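Local coordinates for chalcone-flavanone isomerase family protein (Arabidopsis thaliana, PDB 4DOO) that binds fatty acids, with a preference for saturated ones, through a chalcone-isomerase-like domain, and may take part in alpha-linolenic acid metabolism in the plastid, at residues Y48-C51 with D52-K55; K97-I100 with R101-R104; K139-R142 with N143-I146. All blocks are in the same frame, centred on the assembly; numbering follows the deposited sequence.

Contact 1 (Y48-C51 with D52-K55); sequences YADC and DDVK
An aspartate N-cap joins strand 39-50 to helix 51-61, and Asp50 reaches forward to Asp53 to make it. Asp50 OD1 accepts from Asp53 N at 2.9 Å through its anti lone pair, reached with CG turned away from the backbone N (chi1 178°). The backbone carries on from the cap: Val54 N donates to Asp50 O at 3.1 Å and Lys55 N to Cys51 O at 2.9 Å. The two aspartate side chains cross at about a right angle, bringing Asp50 OD1 within 3.6 Å of Asp53 OD2; the salt bridge from Lys86 to Asp53 OD1 probably eases that repulsion. Asp50 OD2 faces a water that also lies 3.0 Å from Asp52 OD2. Replacing Asp50 by an alanine is likely to leave Asp53 N without its capping acceptor and the first turn of the helix less firmly held. On the apolar side Val54 CG2 rests against Ala49 CB at 4.0 Å. Around this junction, Asp50 pairs through its backbone with Lys86 and Ala49 with Arg23 of strand 22-33, while Cys51 and Val54 pack on Leu202 of helix 189-202.

Contact 2 (K97-I100 with R101-R104); sequences KLNI and RSVR
Asn99 caps helix 100-118 by reaching over its first turn to Ser102, and two of the three hydrogen bonds of the contact end on that asparagine, at OD1 and O. Asn99 OD1 accepts from Ser102 N at 2.6 Å, a short bond whose donor stands 39° out of the amide's carbonyl plane and so meets no lone pair squarely. Here CG lies between the backbone N and the carbonyl carbon (chi1 73°), which sets the amide over the helix start; there ND2 lies against Ser102 CB. Two backbone bonds follow, Val103 N to Asn99 O at 3.0 Å and Arg104 N to Ile100 O at the same length.

Contacts with the guanidinium groups form a second class. The extended chain of Arg104 runs past Ile100 O and lays one face of its guanidinium over Ile100 CG1, although NH1 comes too near that carbon for the exact fit to be trusted. The polar end is held beyond the turn, where NH2 donates to Phe134 O. Arg101, bent at chi3, instead turns a face of its guanidinium to Asn99 OD1, which lies 3.8 Å above the plane toward the rim.

Apolar packing is lighter. Leu98 CB meets Val103 CG2 at 4.0 Å. Leu98, Ile100 and Val103 belong to the pockets in which lauric acid is bound.

Chemically, then, the amide of Asn99 satisfies an N-H at the helix start, where the nearby Arg101 charge would probably polarise OD1 further, while its neighbours Leu98, Ile100 and Val103 bring aliphatic groups to the lauric acid, which Ser102 also touches.

Contact 3 (K139-R142 with N143-I146); sequences KIPR and NSTI
Ser144 folds back onto Pro141 through a short side chain. CB points toward the preceding residues, 3.2 Å from Pro141 O and 4.0 Å from Ile140 CD1, between a carbonyl and a methyl group. At the tip, OG donates to Pro141 O at 2.6 Å while also lying 3.2 Å from Pro141 CD, over the proline ring. The first torsion explains this reach: OG is anti to the carbonyl carbon, beside its own backbone N (chi1 -62°), and the two donors therefore approach the same acceptor together. The backbone partner is the closing bond of a type II beta turn from Pro141 to Ser144, Ser144 N to Pro141 O at 3.2 Å. Both donors come from the same face of the carbonyl plane, giving Pro141 O a double grip within the turn. Asn143, at the third position, takes the positive phi (81°) that this turn type calls for.

On the outer side, the side chains of Arg142 and Asn143 cross at a slant, with guanidinium and amide planes 65° apart, and one water accepts from both Arg142 NE, at 3.0 Å, and Asn143 ND2; Arg142 NH1 donates to Val94 O. On the inner side Ile140 CD1 also meets Ile146 CD1 at 4.1 Å, the two side chains crossing at about a right angle where strand 145-151 begins beside strand 87-93.

In the fold
Followed from the N terminus, the chain makes contact 1 first, where strand 39-50 passes directly into helix 51-61. After strand 87-93, contact 2 turns the loop into helix 100-118. Past helix 124-131, contact 3 delivers the chain into strand 145-151, which pairs with strand 87-93. The three local turns stand in series, and none encloses or crosses another. Contacts 2 and 3 touch, through Ile140 CG2 against Leu98 CB and Val103 CG2, so a helix start and a strand start meet beside the bound lauric acid. Contact 1 sits across the chain's centre, about 33 Å from contact 2 between centres, joined to contact 3 through the antiparallel sheet.

Contact 1 (Y48-C51 with D52-K55)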
loop_
_atom_site.group_PDB
_atom_site.type_symbol
_atom_site.label_atom_id
_atom_site.label_comp_id
_atom_site.label_asym_id
_atom_site.label_seq_id
_atom_site.Cartn_x
_atom_site.Cartn_y
_atom_site.Cartn_z
ATOM N N TYR A 48 1.585 0.103 6.653
ATOM C CA TYR A 48 2.123 -0.587 7.826
ATOM C C TYR A 48 3.129 -1.668 7.433
ATOM O O TYR A 48 2.977 -2.313 6.401
ATOM C CB TYR A 48 1.002 -1.274 8.609
ATOM C CG TYR A 48 -0.051 -0.358 9.176
ATOM C CD1 TYR A 48 -1.059 0.172 8.365
ATOM C CD2 TYR A 48 -0.056 -0.039 10.530
ATOM C CE1 TYR A 48 -2.046 0.996 8.890
ATOM C CE2 TYR A 48 -1.040 0.789 11.069
ATOM C CZ TYR A 48 -2.033 1.299 10.244
ATOM O OH TYR A 48 -3.011 2.117 10.769
ATOM N N ALA A 49 4.140 -1.869 8.270
ATOM C CA ALA A 49 5.156 -2.891 8.020
ATOM C C ALA A 49 5.489 -3.614 9.328
ATOM O O ALA A 49 5.568 -2.994 10.384
ATOM C CB ALA A 49 6.413 -2.253 7.436
ATOM N N ASP A 50 5.675 -4.928 9.248
ATOM C CA ASP A 50 6.007 -5.731 10.421
ATOM C C ASP A 50 7.407 -5.365 10.902
ATOM O O ASP A 50 8.374 -5.427 10.141
ATOM C CB ASP A 50 5.938 -7.222 10.075
ATOM C CG ASP A 50 6.313 -8.108 11.246
ATOM O OD1 ASP A 50 7.522 -8.272 11.517
ATOM O OD2 ASP A 50 5.394 -8.632 11.907
ATOM N N CYS A 51 7.505 -4.983 12.170
ATOM C CA CYS A 51 8.770 -4.570 12.768
ATOM C C CYS A 51 9.888 -5.589 12.673
ATOM O O CYS A 51 11.002 -5.256 12.270
ATOM C CB CYS A 51 8.558 -4.210 14.239
ATOM S SG CYS A 51 7.518 -2.771 14.472
ATOM N N ASP A 52 9.602 -6.829 13.059
ATOM C CA ASP A 52 10.628 -7.867 13.021
ATOM C C ASP A 52 11.149 -8.119 11.610
ATOM O O ASP A 52 12.347 -8.306 11.413
ATOM C CB ASP A 52 10.097 -9.177 13.610
ATOM C CG ASP A 52 9.747 -9.057 15.085
ATOM O OD1 ASP A 52 10.533 -8.450 15.844
ATOM O OD2 ASP A 52 8.688 -9.583 15.486
ATOM N N ASP A 53 10.246 -8.136 10.635
ATOM C CA ASP A 53 10.623 -8.370 9.244
ATOM C C ASP A 53 11.544 -7.266 8.737
ATOM O O ASP A 53 12.517 -7.533 8.023
ATOM C CB ASP A 53 9.373 -8.448 8.363
ATOM C CG ASP A 53 8.561 -9.711 8.605
ATOM O OD1 ASP A 53 7.415 -9.778 8.118
ATOM O OD2 ASP A 53 9.067 -10.640 9.272
ATOM N N VAL A 54 11.234 -6.023 9.097
ATOM C CA VAL A 54 12.065 -4.900 8.677
ATOM C C VAL A 54 13.429 -4.983 9.357
ATOM O O VAL A 54 14.461 -4.778 8.719
ATOM C CB VAL A 54 11.401 -3.548 9.024
ATOM C CG1 VAL A 54 12.357 -2.402 8.735
ATOM C CG2 VAL A 54 10.131 -3.380 8.210
ATOM N N LYS A 55 13.435 -5.291 10.651
ATOM C CA LYS A 55 14.689 -5.402 11.391
ATOM C C LYS A 55 15.595 -6.466 10.781
ATOM O O LYS A 55 16.807 -6.284 10.704
ATOM C CB LYS A 55 14.423 -5.741 12.863
ATOM C CG LYS A 55 13.724 -4.644 13.638
ATOM C CD LYS A 55 13.489 -5.052 15.086
ATOM C CE LYS A 55 12.798 -3.941 15.862
ATOM N NZ LYS A 55 12.590 -4.319 17.287
HETATM O O HOH W 1 6.023 -10.097 14.146
#

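Contact 2 (K97-I100 with R101-R104)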
loop_
_atom_site.group_PDB
_atom_site.type_symbol
_atom_site.label_atom_id
_atom_site.label_comp_id
_atom_site.label_asym_id
_atom_site.label_seq_id
_atom_site.Cartn_x
_atom_site.Cartn_y
_atom_site.Cartn_z
ATOM N N LYS A 97 -19.041 10.020 -3.719
ATOM C CA LYS A 97 -19.834 9.696 -4.902
ATOM C C LYS A 97 -19.169 8.749 -5.894
ATOM O O LYS A 97 -19.299 8.914 -7.107
ATOM C CB LYS A 97 -20.250 10.992 -5.606
ATOM C CG LYS A 97 -21.305 11.782 -4.840
ATOM C CD LYS A 97 -21.211 13.281 -5.102
ATOM C CE LYS A 97 -19.933 13.864 -4.507
ATOM N NZ LYS A 97 -19.875 15.352 -4.613
ATOM N N LEU A 98 -18.464 7.750 -5.373
ATOM C CA LEU A 98 -17.795 6.766 -6.220
ATOM C C LEU A 98 -18.803 5.730 -6.705
ATOM O O LEU A 98 -19.746 5.390 -5.992
ATOM C CB LEU A 98 -16.698 6.043 -5.433
ATOM C CG LEU A 98 -15.495 6.855 -4.950
ATOM C CD1 LEU A 98 -14.651 6.008 -4.013
ATOM C CD2 LEU A 98 -14.676 7.309 -6.156
ATOM N N ASN A 99 -18.616 5.236 -7.922
ATOM C CA ASN A 99 -19.503 4.207 -8.444
ATOM C C ASN A 99 -18.626 3.004 -8.772
ATOM O O ASN A 99 -17.527 3.151 -9.311
ATOM C CB ASN A 99 -20.272 4.712 -9.674
ATOM C CG ASN A 99 -19.412 4.823 -10.907
ATOM O OD1 ASN A 99 -19.091 3.821 -11.545
ATOM N ND2 ASN A 99 -19.033 6.048 -11.255
ATOM N N ILE A 100 -19.113 1.821 -8.411
ATOM C CA ILE A 100 -18.390 0.570 -8.604
ATOM C C ILE A 100 -17.725 0.391 -9.965
ATOM O O ILE A 100 -16.593 -0.080 -10.041
ATOM C CB ILE A 100 -19.316 -0.643 -8.338
ATOM C CG1 ILE A 100 -18.506 -1.937 -8.385
ATOM C CG2 ILE A 100 -20.442 -0.678 -9.359
ATOM C CD1 ILE A 100 -17.432 -2.029 -7.321
ATOM N N ARG A 101 -18.422 0.764 -11.034
ATOM C CA ARG A 101 -17.878 0.626 -12.382
ATOM C C ARG A 101 -16.648 1.503 -12.581
ATOM O O ARG A 101 -15.627 1.049 -13.094
ATOM C CB ARG A 101 -18.944 0.987 -13.420
ATOM C CG ARG A 101 -20.157 0.061 -13.409
ATOM C CD ARG A 101 -21.262 0.582 -14.324
ATOM N NE ARG A 101 -21.783 1.866 -13.863
ATOM C CZ ARG A 101 -22.501 2.033 -12.755
ATOM N NH1 ARG A 101 -22.794 0.994 -11.984
ATOM N NH2 ARG A 101 -22.919 3.244 -12.411
ATOM N N SER A 102 -16.755 2.762 -12.172
ATOM C CA SER A 102 -15.651 3.702 -12.302
ATOM C C SER A 102 -14.444 3.208 -11.514
ATOM O O SER A 102 -13.319 3.224 -12.011
ATOM C CB SER A 102 -16.073 5.082 -11.795
ATOM O OG SER A 102 -15.035 6.031 -11.968
ATOM N N VAL A 103 -14.685 2.762 -10.285
ATOM C CA VAL A 103 -13.619 2.269 -9.430
ATOM C C VAL A 103 -12.902 1.066 -10.039
ATOM O O VAL A 103 -11.673 1.027 -10.067
ATOM C CB VAL A 103 -14.161 1.904 -8.030
ATOM C CG1 VAL A 103 -13.108 1.156 -7.233
ATOM C CG2 VAL A 103 -14.567 3.177 -7.296
ATOM N N ARG A 104 -13.664 0.092 -10.529
ATOM C CA ARG A 104 -13.070 -1.095 -11.138
ATOM C C ARG A 104 -12.152 -0.724 -12.293
ATOM O O ARG A 104 -11.047 -1.253 -12.413
ATOM C CB ARG A 104 -14.163 -2.053 -11.619
ATOM C CG ARG A 104 -14.750 -2.872 -10.491
ATOM C CD ARG A 104 -15.999 -3.632 -10.891
ATOM N NE ARG A 104 -16.444 -4.477 -9.787
ATOM C CZ ARG A 104 -17.714 -4.762 -9.518
ATOM N NH1 ARG A 104 -18.686 -4.269 -10.277
ATOM N NH2 ARG A 104 -18.011 -5.538 -8.482
#

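Contact 3 (K139-R142 with N143-I146)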
loop_
_atom_site.group_PDB
_atom_site.type_symbol
_atom_site.label_atom_id
_atom_site.label_comp_id
_atom_site.label_asym_id
_atom_site.label_seq_id
_atom_site.Cartn_x
_atom_site.Cartn_y
_atom_site.Cartn_z
ATOM N N LYS A 139 -21.533 -1.243 -3.807
ATOM C CA LYS A 139 -21.330 0.145 -3.422
ATOM C C LYS A 139 -19.963 0.298 -2.765
ATOM O O LYS A 139 -19.355 -0.679 -2.331
ATOM C CB LYS A 139 -22.425 0.587 -2.447
ATOM C CG LYS A 139 -22.408 -0.168 -1.128
ATOM C CD LYS A 139 -23.408 0.417 -0.139
ATOM C CE LYS A 139 -23.322 -0.272 1.218
ATOM N NZ LYS A 139 -24.250 0.336 2.220
ATOM N N ILE A 140 -19.487 1.536 -2.697
ATOM C CA ILE A 140 -18.195 1.839 -2.088
ATOM C C ILE A 140 -18.340 3.255 -1.520
ATOM O O ILE A 140 -17.776 4.223 -2.034
ATOM C CB ILE A 140 -17.061 1.746 -3.148
ATOM C CG1 ILE A 140 -15.728 2.119 -2.514
ATOM C CG2 ILE A 140 -17.383 2.633 -4.325
ATOM C CD1 ILE A 140 -15.345 1.231 -1.358
ATOM N N PRO A 141 -19.117 3.380 -0.434
ATOM C CA PRO A 141 -19.370 4.662 0.218
ATOM C C PRO A 141 -18.226 5.247 1.032
ATOM O O PRO A 141 -17.293 4.544 1.434
ATOM C CB PRO A 141 -20.586 4.353 1.082
ATOM C CG PRO A 141 -20.266 2.974 1.575
ATOM C CD PRO A 141 -19.786 2.280 0.295
ATOM N N ARG A 142 -18.323 6.550 1.267
ATOM C CA ARG A 142 -17.351 7.272 2.074
ATOM C C ARG A 142 -17.280 6.580 3.433
ATOM O O ARG A 142 -18.293 6.091 3.944
ATOM C CB ARG A 142 -17.804 8.728 2.252
ATOM C CG ARG A 142 -16.936 9.581 3.179
ATOM C CD ARG A 142 -17.569 10.960 3.341
ATOM N NE ARG A 142 -16.980 11.776 4.404
ATOM C CZ ARG A 142 -15.828 12.433 4.310
ATOM N NH1 ARG A 142 -15.115 12.377 3.194
ATOM N NH2 ARG A 142 -15.397 13.165 5.330
ATOM N N ASN A 143 -16.076 6.532 3.995
ATOM C CA ASN A 143 -15.800 5.915 5.292
ATOM C C ASN A 143 -15.638 4.396 5.252
ATOM O O ASN A 143 -15.468 3.761 6.296
ATOM C CB ASN A 143 -16.866 6.308 6.323
ATOM C CG ASN A 143 -16.894 7.800 6.588
ATOM O OD1 ASN A 143 -15.859 8.414 6.840
ATOM N ND2 ASN A 143 -18.082 8.390 6.534
ATOM N N SER A 144 -15.697 3.812 4.057
ATOM C CA SER A 144 -15.501 2.366 3.923
ATOM C C SER A 144 -14.010 2.127 4.141
ATOM O O SER A 144 -13.191 2.964 3.760
ATOM C CB SER A 144 -15.878 1.881 2.516
ATOM O OG SER A 144 -17.248 2.107 2.231
ATOM N N THR A 145 -13.659 1.003 4.758
ATOM C CA THR A 145 -12.256 0.681 5.009
ATOM C C THR A 145 -11.871 -0.612 4.299
ATOM O O THR A 145 -12.555 -1.629 4.427
ATOM C CB THR A 145 -11.971 0.499 6.519
ATOM O OG1 THR A 145 -12.199 1.734 7.207
ATOM C CG2 THR A 145 -10.530 0.067 6.744
ATOM N N ILE A 146 -10.782 -0.566 3.540
ATOM C CA ILE A 146 -10.295 -1.742 2.829
ATOM C C ILE A 146 -8.869 -1.994 3.276
ATOM O O ILE A 146 -8.049 -1.075 3.301
ATOM C CB ILE A 146 -10.281 -1.539 1.296
ATOM C CG1 ILE A 146 -11.692 -1.243 0.781
ATOM C CG2 ILE A 146 -9.715 -2.779 0.612
ATOM C CD1 ILE A 146 -12.163 0.172 1.060
HETATM O O HOH W 2 -19.414 11.285 6.100
#